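PDB 6X9L: aldehyde dehydrogenase family protein from Pseudomonas syringae pv. tomato, which oxidises long-chain aliphatic aldehydes, probably to the corresponding acids, with NAD+ as the likely hydride acceptor. Local coordinates for residues Ile155-Trp160 / Ser232-Asn237; Leu181-Leu186 / Phe208-Gly213; Val254-Gly259 / Ser462-Glu467. The protein carries 1 engineered substitution. One frame throughout, in Å; residues are numbered along the deposited sequence.

Contact 1: Ile155-Trp160 / Ser232-Asn237. With NAD (nicotinamide-adenine-dinucleotide), chain D; OYA (octanal), chain C.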
# COMPACT_ATOMS: atom_id res chain seq x y z
N ILE A 155 6.81 -11.74 -8.12
CA ILE A 155 6.67 -13.16 -7.83
C ILE A 155 5.28 -13.60 -8.32
O ILE A 155 4.27 -12.97 -8.00
CB ILE A 155 6.84 -13.44 -6.33
CG1 ILE A 155 8.20 -12.93 -5.85
CG2 ILE A 155 6.72 -14.91 -6.03
CD1 ILE A 155 8.37 -13.04 -4.35
N THR A 156 5.24 -14.68 -9.10
CA THR A 156 4.03 -15.09 -9.77
C THR A 156 3.71 -16.57 -9.55
O THR A 156 4.59 -17.38 -9.25
CB THR A 156 4.12 -14.79 -11.28
OG1 THR A 156 5.37 -15.28 -11.78
CG2 THR A 156 4.01 -13.29 -11.52
N PRO A 157 2.41 -16.94 -9.69
CA PRO A 157 1.98 -18.33 -9.45
C PRO A 157 1.96 -19.14 -10.73
O PRO A 157 2.38 -18.65 -11.79
CB PRO A 157 0.58 -18.14 -8.89
CG PRO A 157 0.06 -16.98 -9.77
CD PRO A 157 1.26 -16.09 -10.05
N TRP A 158 1.44 -20.37 -10.68
CA TRP A 158 1.53 -21.27 -11.83
C TRP A 158 0.23 -21.44 -12.61
O TRP A 158 0.24 -22.08 -13.67
CB TRP A 158 2.00 -22.65 -11.38
CG TRP A 158 1.24 -23.15 -10.18
CD1 TRP A 158 1.70 -23.24 -8.89
CD2 TRP A 158 -0.11 -23.64 -10.16
NE1 TRP A 158 0.73 -23.74 -8.08
CE2 TRP A 158 -0.39 -24.00 -8.83
CE3 TRP A 158 -1.10 -23.81 -11.13
CZ2 TRP A 158 -1.64 -24.52 -8.45
CZ3 TRP A 158 -2.33 -24.32 -10.74
CH2 TRP A 158 -2.59 -24.67 -9.43
N ASN A 159 -0.89 -20.87 -12.14
CA ASN A 159 -2.21 -21.23 -12.67
C ASN A 159 -2.55 -20.46 -13.94
O ASN A 159 -3.22 -20.99 -14.84
CB ASN A 159 -3.29 -20.98 -11.62
CG ASN A 159 -3.44 -19.52 -11.30
OD1 ASN A 159 -2.45 -18.80 -11.14
ND2 ASN A 159 -4.69 -19.06 -11.25
N TRP A 160 -2.11 -19.21 -14.03
CA TRP A 160 -2.18 -18.41 -15.25
C TRP A 160 -0.79 -17.83 -15.51
O TRP A 160 -0.59 -16.61 -15.43
CB TRP A 160 -3.23 -17.32 -15.13
CG TRP A 160 -4.63 -17.80 -15.16
CD1 TRP A 160 -5.36 -18.29 -14.10
CD2 TRP A 160 -5.49 -17.83 -16.29
NE1 TRP A 160 -6.62 -18.62 -14.53
CE2 TRP A 160 -6.73 -18.35 -15.87
CE3 TRP A 160 -5.33 -17.45 -17.63
CZ2 TRP A 160 -7.81 -18.51 -16.74
CZ3 TRP A 160 -6.41 -17.61 -18.50
CH2 TRP A 160 -7.63 -18.13 -18.04
N SER A 232 5.91 -7.10 -5.61
CA SER A 232 4.54 -7.45 -5.97
C SER A 232 4.45 -8.96 -6.06
O SER A 232 5.26 -9.60 -6.75
CB SER A 232 4.12 -6.80 -7.30
OG SER A 232 2.78 -7.13 -7.61
N ILE A 233 3.50 -9.54 -5.35
CA ILE A 233 3.35 -10.99 -5.31
C ILE A 233 1.89 -11.35 -5.57
O ILE A 233 0.98 -10.78 -4.97
CB ILE A 233 3.80 -11.60 -3.97
CG1 ILE A 233 3.52 -13.11 -4.00
CG2 ILE A 233 3.10 -10.91 -2.78
CD1 ILE A 233 4.26 -13.93 -2.96
N THR A 234 1.71 -12.31 -6.48
CA THR A 234 0.46 -13.02 -6.71
C THR A 234 0.65 -14.46 -6.27
O THR A 234 1.42 -15.21 -6.88
CB THR A 234 0.09 -12.93 -8.18
OG1 THR A 234 -0.15 -11.55 -8.51
CG2 THR A 234 -1.14 -13.78 -8.48
N GLY A 235 -0.03 -14.86 -5.20
CA GLY A 235 0.15 -16.19 -4.64
C GLY A 235 -0.77 -16.44 -3.46
O GLY A 235 -1.83 -15.82 -3.32
N SER A 236 -0.35 -17.38 -2.61
CA SER A 236 -1.17 -17.77 -1.48
C SER A 236 -1.08 -16.73 -0.38
O SER A 236 -0.11 -15.99 -0.27
CB SER A 236 -0.71 -19.13 -0.93
OG SER A 236 0.56 -19.04 -0.32
N ASN A 237 -2.13 -16.69 0.45
CA ASN A 237 -2.08 -15.83 1.62
C ASN A 237 -0.87 -16.16 2.48
O ASN A 237 -0.18 -15.25 2.96
CB ASN A 237 -3.37 -15.98 2.42
CG ASN A 237 -4.47 -15.10 1.88
OD1 ASN A 237 -5.04 -15.38 0.82
ND2 ASN A 237 -4.76 -14.02 2.60
PA NAD D . 1.99 -19.77 -3.52
O1A NAD D . 1.53 -18.74 -2.56
O2A NAD D . 2.29 -21.07 -2.89
O5B NAD D . 3.27 -19.25 -4.37
C5B NAD D . 3.21 -18.05 -5.13
C4B NAD D . 4.63 -17.56 -5.46
O4B NAD D . 5.30 -17.27 -4.25
C3B NAD D . 5.48 -18.62 -6.15
O3B NAD D . 6.32 -17.95 -7.09
C2B NAD D . 6.32 -19.21 -5.03
O2B NAD D . 7.58 -19.68 -5.47
C1B NAD D . 6.53 -17.98 -4.19
N9A NAD D . 6.74 -18.26 -2.77
C8A NAD D . 6.29 -19.33 -2.02
N7A NAD D . 6.67 -19.11 -0.74
C5A NAD D . 7.35 -17.94 -0.68
C6A NAD D . 7.95 -17.25 0.36
N6A NAD D . 7.79 -17.66 1.62
N1A NAD D . 8.56 -16.04 0.10
C2A NAD D . 8.58 -15.52 -1.17
N3A NAD D . 7.98 -16.20 -2.21
C4A NAD D . 7.38 -17.39 -1.95
O3 NAD D . 0.92 -19.83 -4.72
PN NAD D . -0.06 -21.04 -5.14
O1N NAD D . -1.00 -21.33 -4.03
O2N NAD D . 0.74 -22.13 -5.73
O5D NAD D . -0.80 -20.16 -6.30
C5D NAD D . -2.20 -20.14 -6.36
C4D NAD D . -2.71 -19.02 -5.44
O4D NAD D . -2.51 -17.76 -6.05
C3D NAD D . -4.20 -19.16 -5.20
O3D NAD D . -4.50 -18.74 -3.89
C2D NAD D . -4.77 -18.14 -6.15
O2D NAD D . -6.05 -17.69 -5.76
C1D NAD D . -3.72 -17.04 -6.07
N1N NAD D . -3.90 -16.16 -7.23
C2N NAD D . -4.33 -14.87 -7.04
C3N NAD D . -4.56 -14.04 -8.13
C7N NAD D . -5.05 -12.63 -7.97
O7N NAD D . -4.94 -11.80 -9.09
N7N NAD D . -5.57 -12.20 -6.82
C4N NAD D . -4.36 -14.52 -9.42
C5N NAD D . -3.93 -15.83 -9.60
C6N NAD D . -3.72 -16.65 -8.49
C14 OYA C . -11.93 -14.88 -17.87
C5 OYA C . -11.05 -15.17 -16.67
C6 OYA C . -9.73 -14.45 -16.85
C11 OYA C . -8.68 -15.07 -15.96
C7 OYA C . -8.77 -14.53 -14.54
C8 OYA C . -7.62 -15.13 -13.75
C9 OYA C . -7.33 -14.38 -12.46
C10 OYA C . -7.66 -15.23 -11.24
OAB OYA C . -6.82 -15.98 -10.80

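Contact 2: Leu181-Leu186 / Phe208-Gly213. With NAD (nicotinamide-adenine-dinucleotide), chain D.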
# COMPACT_ATOMS: atom_id res chain seq x y z
N LEU A 181 12.16 -10.89 -11.83
CA LEU A 181 10.99 -11.76 -11.74
C LEU A 181 11.41 -13.14 -11.27
O LEU A 181 12.35 -13.73 -11.81
CB LEU A 181 10.30 -11.87 -13.11
CG LEU A 181 9.36 -13.07 -13.33
CD1 LEU A 181 8.13 -12.98 -12.41
CD2 LEU A 181 8.92 -13.20 -14.78
N LYS A 182 10.70 -13.67 -10.27
CA LYS A 182 10.81 -15.08 -9.93
C LYS A 182 9.52 -15.77 -10.33
O LYS A 182 8.49 -15.58 -9.67
CB LYS A 182 11.07 -15.29 -8.44
CG LYS A 182 11.53 -16.72 -8.12
CD LYS A 182 11.14 -17.20 -6.73
CE LYS A 182 9.71 -17.74 -6.70
NZ LYS A 182 9.52 -18.88 -7.64
N PRO A 183 9.51 -16.56 -11.41
CA PRO A 183 8.29 -17.29 -11.78
C PRO A 183 8.04 -18.41 -10.78
O PRO A 183 8.90 -18.76 -9.98
CB PRO A 183 8.58 -17.86 -13.17
CG PRO A 183 9.91 -17.26 -13.59
CD PRO A 183 10.62 -16.85 -12.33
N SER A 184 6.85 -18.97 -10.87
CA SER A 184 6.57 -20.21 -10.15
C SER A 184 7.54 -21.30 -10.57
O SER A 184 7.78 -21.52 -11.77
CB SER A 184 5.14 -20.62 -10.42
OG SER A 184 4.91 -21.95 -9.99
N GLU A 185 8.12 -22.00 -9.59
CA GLU A 185 8.95 -23.14 -9.94
C GLU A 185 8.13 -24.29 -10.49
O GLU A 185 8.70 -25.24 -11.03
CB GLU A 185 9.78 -23.60 -8.75
CG GLU A 185 8.97 -24.03 -7.52
CD GLU A 185 8.38 -22.86 -6.72
OE1 GLU A 185 8.10 -21.79 -7.32
OE2 GLU A 185 8.19 -23.01 -5.49
N LEU A 186 6.80 -24.23 -10.40
CA LEU A 186 5.94 -25.22 -11.03
C LEU A 186 5.41 -24.79 -12.40
O LEU A 186 4.60 -25.50 -12.99
CB LEU A 186 4.77 -25.56 -10.09
CG LEU A 186 5.27 -25.98 -8.70
CD1 LEU A 186 4.28 -25.72 -7.57
CD2 LEU A 186 5.65 -27.44 -8.73
N PHE A 208 14.71 -6.14 -17.50
CA PHE A 208 13.96 -7.33 -17.10
C PHE A 208 14.93 -8.45 -16.76
O PHE A 208 15.81 -8.77 -17.56
CB PHE A 208 13.01 -7.79 -18.20
CG PHE A 208 12.44 -9.15 -17.96
CD1 PHE A 208 11.35 -9.31 -17.11
CD2 PHE A 208 12.99 -10.27 -18.56
CE1 PHE A 208 10.82 -10.57 -16.87
CE2 PHE A 208 12.46 -11.53 -18.33
CZ PHE A 208 11.37 -11.67 -17.48
N ASN A 209 14.76 -9.05 -15.58
CA ASN A 209 15.65 -10.10 -15.13
C ASN A 209 14.84 -11.27 -14.58
O ASN A 209 13.86 -11.06 -13.87
CB ASN A 209 16.61 -9.57 -14.08
CG ASN A 209 17.47 -8.45 -14.62
OD1 ASN A 209 18.42 -8.69 -15.34
ND2 ASN A 209 17.12 -7.22 -14.28
N LEU A 210 15.27 -12.49 -14.93
CA LEU A 210 14.58 -13.72 -14.56
C LEU A 210 15.48 -14.60 -13.69
O LEU A 210 16.61 -14.93 -14.08
CB LEU A 210 14.16 -14.47 -15.82
CG LEU A 210 13.13 -15.58 -15.62
CD1 LEU A 210 12.41 -15.79 -16.91
CD2 LEU A 210 13.84 -16.84 -15.21
N VAL A 211 14.98 -14.99 -12.52
CA VAL A 211 15.67 -15.97 -11.69
C VAL A 211 14.66 -17.03 -11.27
O VAL A 211 13.56 -16.71 -10.81
CB VAL A 211 16.33 -15.34 -10.44
CG1 VAL A 211 17.07 -16.40 -9.66
CG2 VAL A 211 17.27 -14.20 -10.83
N ASN A 212 15.04 -18.29 -11.43
CA ASN A 212 14.21 -19.39 -10.98
C ASN A 212 14.63 -19.83 -9.59
O ASN A 212 15.76 -19.62 -9.16
CB ASN A 212 14.31 -20.56 -11.96
CG ASN A 212 13.53 -20.32 -13.22
OD1 ASN A 212 12.41 -19.80 -13.18
ND2 ASN A 212 14.11 -20.69 -14.37
N GLY A 213 13.68 -20.43 -8.88
CA GLY A 213 13.99 -21.04 -7.60
C GLY A 213 12.78 -21.10 -6.70
O GLY A 213 11.66 -20.75 -7.09
PA NAD D . 1.99 -19.77 -3.52
O1A NAD D . 1.53 -18.74 -2.56
O2A NAD D . 2.29 -21.07 -2.89
O5B NAD D . 3.27 -19.25 -4.37
C5B NAD D . 3.21 -18.05 -5.13
C4B NAD D . 4.63 -17.56 -5.46
O4B NAD D . 5.30 -17.27 -4.25
C3B NAD D . 5.48 -18.62 -6.15
O3B NAD D . 6.32 -17.95 -7.09
C2B NAD D . 6.32 -19.21 -5.03
O2B NAD D . 7.58 -19.68 -5.47
C1B NAD D . 6.53 -17.98 -4.19
N9A NAD D . 6.74 -18.26 -2.77
C8A NAD D . 6.29 -19.33 -2.02
N7A NAD D . 6.67 -19.11 -0.74
C5A NAD D . 7.35 -17.94 -0.68
C6A NAD D . 7.95 -17.25 0.36
N6A NAD D . 7.79 -17.66 1.62
N1A NAD D . 8.56 -16.04 0.10
C2A NAD D . 8.58 -15.52 -1.17
N3A NAD D . 7.98 -16.20 -2.21
C4A NAD D . 7.38 -17.39 -1.95
O3 NAD D . 0.92 -19.83 -4.72
PN NAD D . -0.06 -21.04 -5.14
O1N NAD D . -1.00 -21.33 -4.03
O2N NAD D . 0.74 -22.13 -5.73
O5D NAD D . -0.80 -20.16 -6.30
C5D NAD D . -2.20 -20.14 -6.36
C4D NAD D . -2.71 -19.02 -5.44
O4D NAD D . -2.51 -17.76 -6.05
C3D NAD D . -4.20 -19.16 -5.20
O3D NAD D . -4.50 -18.74 -3.89
C2D NAD D . -4.77 -18.14 -6.15
O2D NAD D . -6.05 -17.69 -5.76
C1D NAD D . -3.72 -17.04 -6.07
N1N NAD D . -3.90 -16.16 -7.23
C2N NAD D . -4.33 -14.87 -7.04
C3N NAD D . -4.56 -14.04 -8.13
C7N NAD D . -5.05 -12.63 -7.97
O7N NAD D . -4.94 -11.80 -9.09
N7N NAD D . -5.57 -12.20 -6.82
C4N NAD D . -4.36 -14.52 -9.42
C5N NAD D . -3.93 -15.83 -9.60
C6N NAD D . -3.72 -16.65 -8.49
O HOH W 1 11.06 -20.18 -10.83

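Contact 3: Val254-Gly259 / Ser462-Glu467. With NAD (nicotinamide-adenine-dinucleotide), chain D.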
# COMPACT_ATOMS: atom_id res chain seq x y z
N VAL A 254 4.47 -2.81 -1.06
CA VAL A 254 4.08 -4.21 -1.08
C VAL A 254 2.75 -4.31 -1.82
O VAL A 254 1.76 -3.69 -1.41
CB VAL A 254 3.96 -4.78 0.35
CG1 VAL A 254 3.31 -6.18 0.33
CG2 VAL A 254 5.34 -4.80 1.05
N THR A 255 2.74 -5.07 -2.91
CA THR A 255 1.54 -5.32 -3.67
C THR A 255 1.22 -6.81 -3.62
O THR A 255 2.10 -7.64 -3.88
CB THR A 255 1.71 -4.84 -5.12
OG1 THR A 255 1.54 -3.42 -5.14
CG2 THR A 255 0.68 -5.48 -6.01
N GLN A 256 -0.02 -7.15 -3.27
CA GLN A 256 -0.41 -8.54 -3.03
C GLN A 256 -1.75 -8.86 -3.67
O GLN A 256 -2.73 -8.14 -3.48
CB GLN A 256 -0.49 -8.85 -1.53
CG GLN A 256 0.78 -8.52 -0.76
CD GLN A 256 0.50 -8.34 0.71
OE1 GLN A 256 -0.10 -7.34 1.12
NE2 GLN A 256 0.93 -9.31 1.52
N GLU A 257 -1.78 -9.96 -4.41
CA GLU A 257 -2.98 -10.53 -5.00
C GLU A 257 -3.05 -11.95 -4.45
O GLU A 257 -2.25 -12.81 -4.85
CB GLU A 257 -2.89 -10.54 -6.52
CG GLU A 257 -2.69 -9.19 -7.16
CD GLU A 257 -4.01 -8.55 -7.55
OE1 GLU A 257 -5.04 -9.22 -7.36
OE2 GLU A 257 -4.01 -7.39 -8.03
N LEU A 258 -4.00 -12.19 -3.53
CA LEU A 258 -4.02 -13.46 -2.82
C LEU A 258 -5.30 -14.27 -3.03
O LEU A 258 -5.91 -14.21 -4.11
CB LEU A 258 -3.80 -13.20 -1.33
CG LEU A 258 -2.71 -12.16 -1.04
CD1 LEU A 258 -2.57 -12.00 0.45
CD2 LEU A 258 -1.36 -12.52 -1.68
N GLY A 259 -5.73 -15.00 -2.01
CA GLY A 259 -6.82 -15.96 -2.15
C GLY A 259 -8.18 -15.31 -2.33
O GLY A 259 -8.37 -14.10 -2.18
N SER A 462 -7.98 -10.58 0.41
CA SER A 462 -7.62 -10.99 -0.94
C SER A 462 -6.45 -10.19 -1.52
O SER A 462 -5.98 -10.51 -2.63
CB SER A 462 -8.85 -10.90 -1.85
OG SER A 462 -9.80 -11.89 -1.51
N GLY A 463 -5.98 -9.16 -0.82
CA GLY A 463 -4.71 -8.54 -1.17
C GLY A 463 -4.66 -7.07 -0.78
O GLY A 463 -5.39 -6.60 0.10
N ASN A 464 -3.74 -6.38 -1.46
CA ASN A 464 -3.49 -4.95 -1.31
C ASN A 464 -2.99 -4.44 -2.66
O ASN A 464 -2.05 -5.02 -3.23
CB ASN A 464 -2.44 -4.67 -0.21
CG ASN A 464 -3.01 -4.69 1.20
OD1 ASN A 464 -4.02 -4.05 1.49
ND2 ASN A 464 -2.35 -5.41 2.09
N GLY A 465 -3.60 -3.37 -3.16
CA GLY A 465 -3.28 -2.84 -4.47
C GLY A 465 -4.22 -3.36 -5.56
O GLY A 465 -5.09 -4.21 -5.33
N ARG A 466 -4.03 -2.82 -6.77
CA ARG A 466 -4.80 -3.17 -7.96
C ARG A 466 -3.88 -3.42 -9.15
O ARG A 466 -2.84 -2.76 -9.32
CB ARG A 466 -5.80 -2.07 -8.34
CG ARG A 466 -6.99 -1.98 -7.42
CD ARG A 466 -7.72 -3.29 -7.31
NE ARG A 466 -8.87 -3.20 -6.42
CZ ARG A 466 -8.81 -3.38 -5.11
NH1 ARG A 466 -7.64 -3.67 -4.53
NH2 ARG A 466 -9.92 -3.28 -4.37
N GLU A 467 -4.28 -4.36 -10.00
CA GLU A 467 -3.60 -4.63 -11.26
C GLU A 467 -4.57 -4.38 -12.41
O GLU A 467 -5.77 -4.12 -12.21
CB GLU A 467 -3.04 -6.07 -11.29
CG GLU A 467 -1.93 -6.34 -10.23
CD GLU A 467 -1.19 -7.68 -10.37
OE1 GLU A 467 -1.78 -8.65 -10.90
OE2 GLU A 467 -0.02 -7.77 -9.94
PA NAD D . 1.99 -19.77 -3.52
O1A NAD D . 1.53 -18.74 -2.56
O2A NAD D . 2.29 -21.07 -2.89
O5B NAD D . 3.27 -19.25 -4.37
C5B NAD D . 3.21 -18.05 -5.13
C4B NAD D . 4.63 -17.56 -5.46
O4B NAD D . 5.30 -17.27 -4.25
C3B NAD D . 5.48 -18.62 -6.15
O3B NAD D . 6.32 -17.95 -7.09
C2B NAD D . 6.32 -19.21 -5.03
O2B NAD D . 7.58 -19.68 -5.47
C1B NAD D . 6.53 -17.98 -4.19
N9A NAD D . 6.74 -18.26 -2.77
C8A NAD D . 6.29 -19.33 -2.02
N7A NAD D . 6.67 -19.11 -0.74
C5A NAD D . 7.35 -17.94 -0.68
C6A NAD D . 7.95 -17.25 0.36
N6A NAD D . 7.79 -17.66 1.62
N1A NAD D . 8.56 -16.04 0.10
C2A NAD D . 8.58 -15.52 -1.17
N3A NAD D . 7.98 -16.20 -2.21
C4A NAD D . 7.38 -17.39 -1.95
O3 NAD D . 0.92 -19.83 -4.72
PN NAD D . -0.06 -21.04 -5.14
O1N NAD D . -1.00 -21.33 -4.03
O2N NAD D . 0.74 -22.13 -5.73
O5D NAD D . -0.80 -20.16 -6.30
C5D NAD D . -2.20 -20.14 -6.36
C4D NAD D . -2.71 -19.02 -5.44
O4D NAD D . -2.51 -17.76 -6.05
C3D NAD D . -4.20 -19.16 -5.20
O3D NAD D . -4.50 -18.74 -3.89
C2D NAD D . -4.77 -18.14 -6.15
O2D NAD D . -6.05 -17.69 -5.76
C1D NAD D . -3.72 -17.04 -6.07
N1N NAD D . -3.90 -16.16 -7.23
C2N NAD D . -4.33 -14.87 -7.04
C3N NAD D . -4.56 -14.04 -8.13
C7N NAD D . -5.05 -12.63 -7.97
O7N NAD D . -4.94 -11.80 -9.09
N7N NAD D . -5.57 -12.20 -6.82
C4N NAD D . -4.36 -14.52 -9.42
C5N NAD D . -3.93 -15.83 -9.60
C6N NAD D . -3.72 -16.65 -8.49
O HOH W 2 -5.07 -7.13 -4.27

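Contact 1: Ile155-Trp160 / Ser232-Asn237
Ile155 and Ile233 form a parallel beta bridge between neighbouring strands of the Rossmann-type sheet, at the strand ends that carry NAD. Ile155 N donates to Ser232 O at 3.0 Å. Ile155 O in turn accepts from Thr234 N, which completes the parallel ladder before both chains turn away into loops.

The Ile155 side chain spans the sheet and the cofactor. Its CB lies 4.1 Å from Ile233 CG1. CG2 stands anti to the backbone N and reaches the adenosine ribose, 3.2 Å from NAD O3B. CG1 takes the place beside the backbone N (chi1 -57°) and carries CD1 on to the adenine, 3.8 Å from NAD N3A. One branch therefore meets the sugar and the other the base. The same ribose hydroxyl, O3B, donates to Thr156 O.

Further on, the Pro157 ring crosses Thr234 at a slant, with Pro157 CG 3.7 Å from Thr234 CG2. The Thr234 torsion divides its two branches. OG1 lies beside the backbone N and is hydrogen-bonded to Lys168 NZ from helix 161-174. CG2 is anti to that N and touches the nicotinamide, 3.4 Å from NAD C4N. Trp158 NE1 makes a weak hydrogen bond to the phosphate oxygen O2N of NAD.

The end of segment 155-160 passes to the aldehyde pocket. Asn159 OD1 lies near the nicotinamide ring, while its ND2 is hydrogen-bonded to Gln289 O and sits 3.8 Å from octanal OAB. That oxygen is hydrogen-bonded to the backbone N of Ala291, an engineered residue. Trp160, at the N-cap of helix 161-174, lays one indole face against the octanal chain. Octanal C11 is over that face toward the rim, 3.6 Å from Trp160 CZ2.

Contact 2: Leu181-Leu186 / Phe208-Gly213
Lys182 NZ is gripped by the loop after strand 208-210 and by the cofactor. It donates to Gly213 O at 2.9 Å, from a position tilted 24° out of the carbonyl plane. It also makes weak bonds to both hydroxyls of the adenosine ribose, with NAD O2B at 3.0 Å. A weak salt bridge joins it to Glu185 OE1. The lysine chain bends at its last two torsions (chi3 84°, chi4 59°), and this curls NZ back among its partners.

Glu185 also holds this sugar: NAD O2B donates to Glu185 OE1 at 2.9 Å. A carboxylate at this hydroxyl is consistent with the use of NAD, since it would probably disfavour a phosphate there.

Behind the site the strands pair in parallel. Leu181 N donates to Asn209 O, and Leu181 O accepts from Val211 N. Leu181 CD2 meets the edge of the Phe208 ring, 3.9 Å from CE1. Pro183 crosses Leu210 at about a right angle, with CG to CG at 4.2 Å. One water donates to Pro183 O and to Asn212 OD1 and accepts from Gly213 N, bridging the two loops beyond the paired strands.

Helix 188-201 links the two strands and packs on Pro183, Phe208 and Leu210. This is a beta-alpha-beta crossover of a Rossmann-type fold, with the adenosine ribose bound where the first strand ends.

Contact 3: Val254-Gly259 / Ser462-Glu467
An antiparallel pairing adds the short strand 463-464 to strand 253-257 of the NAD-binding sheet. Gln256 and Asn464 form a hydrogen-bonded pair, joined through both backbone N-H groups. Their side chains run alongside each other in one direction, their amides turned 27° against each other. Asn464 ND2 donates to Gln256 OE1 at 3.1 Å, in a nearly straight bond. It also bonds Lys252 O of the second subunit, so this side chain reaches across the dimer interface as well. Arg466 adds a salt bridge to Glu478 of that subunit.

Toward the cofactor, Leu258 N donates to Ser462 O at 2.7 Å. Ser462 OG donates to Gly259 O, also at 2.7 Å and in the carbonyl plane. These two bonds tie the loop after strand 253-257 to Ser462.

Glu257 bends at chi2 (-93°), which brings its carboxylate against Glu467. Glu257 OE2 is 3.2 Å from Glu467 CG and 3.8 Å from Glu467 OE1, and the carboxylate planes are 42° apart. Glu467 OE2 has a salt bridge to Lys168 of helix 161-174.

The nicotinamide amide nitrogen N7N makes two weak bonds, to Glu257 OE1 at 3.1 Å and to Leu258 O at 3.4 Å. Two weak acceptors at one amide nitrogen are consistent with loose recognition of the carboxamide.

How the contacts relate
Along the chain, contact 1 joins Ile155-Trp160 to Ser232-Asn237 and closes a loop of 71 residues. Contact 2 opens and closes within that loop, around helix 188-201. Contact 3 begins only after contact 1 has closed. Its long loop contains the whole seven-stranded sheet, from strand 263-266 to strand 442-445, so the chain returns to the NAD-binding sheet for its closure. None of the three loops cross. Contacts 1 and 3 lie on the neighbouring strands 230-234 and 253-257, joined by a backbone hydrogen bond of Ile233 N to Thr255 O, 2.8 Å. Contact 2 touches contact 1 through Ser184 and Trp158 but does not reach contact 3. All three meet the same NAD.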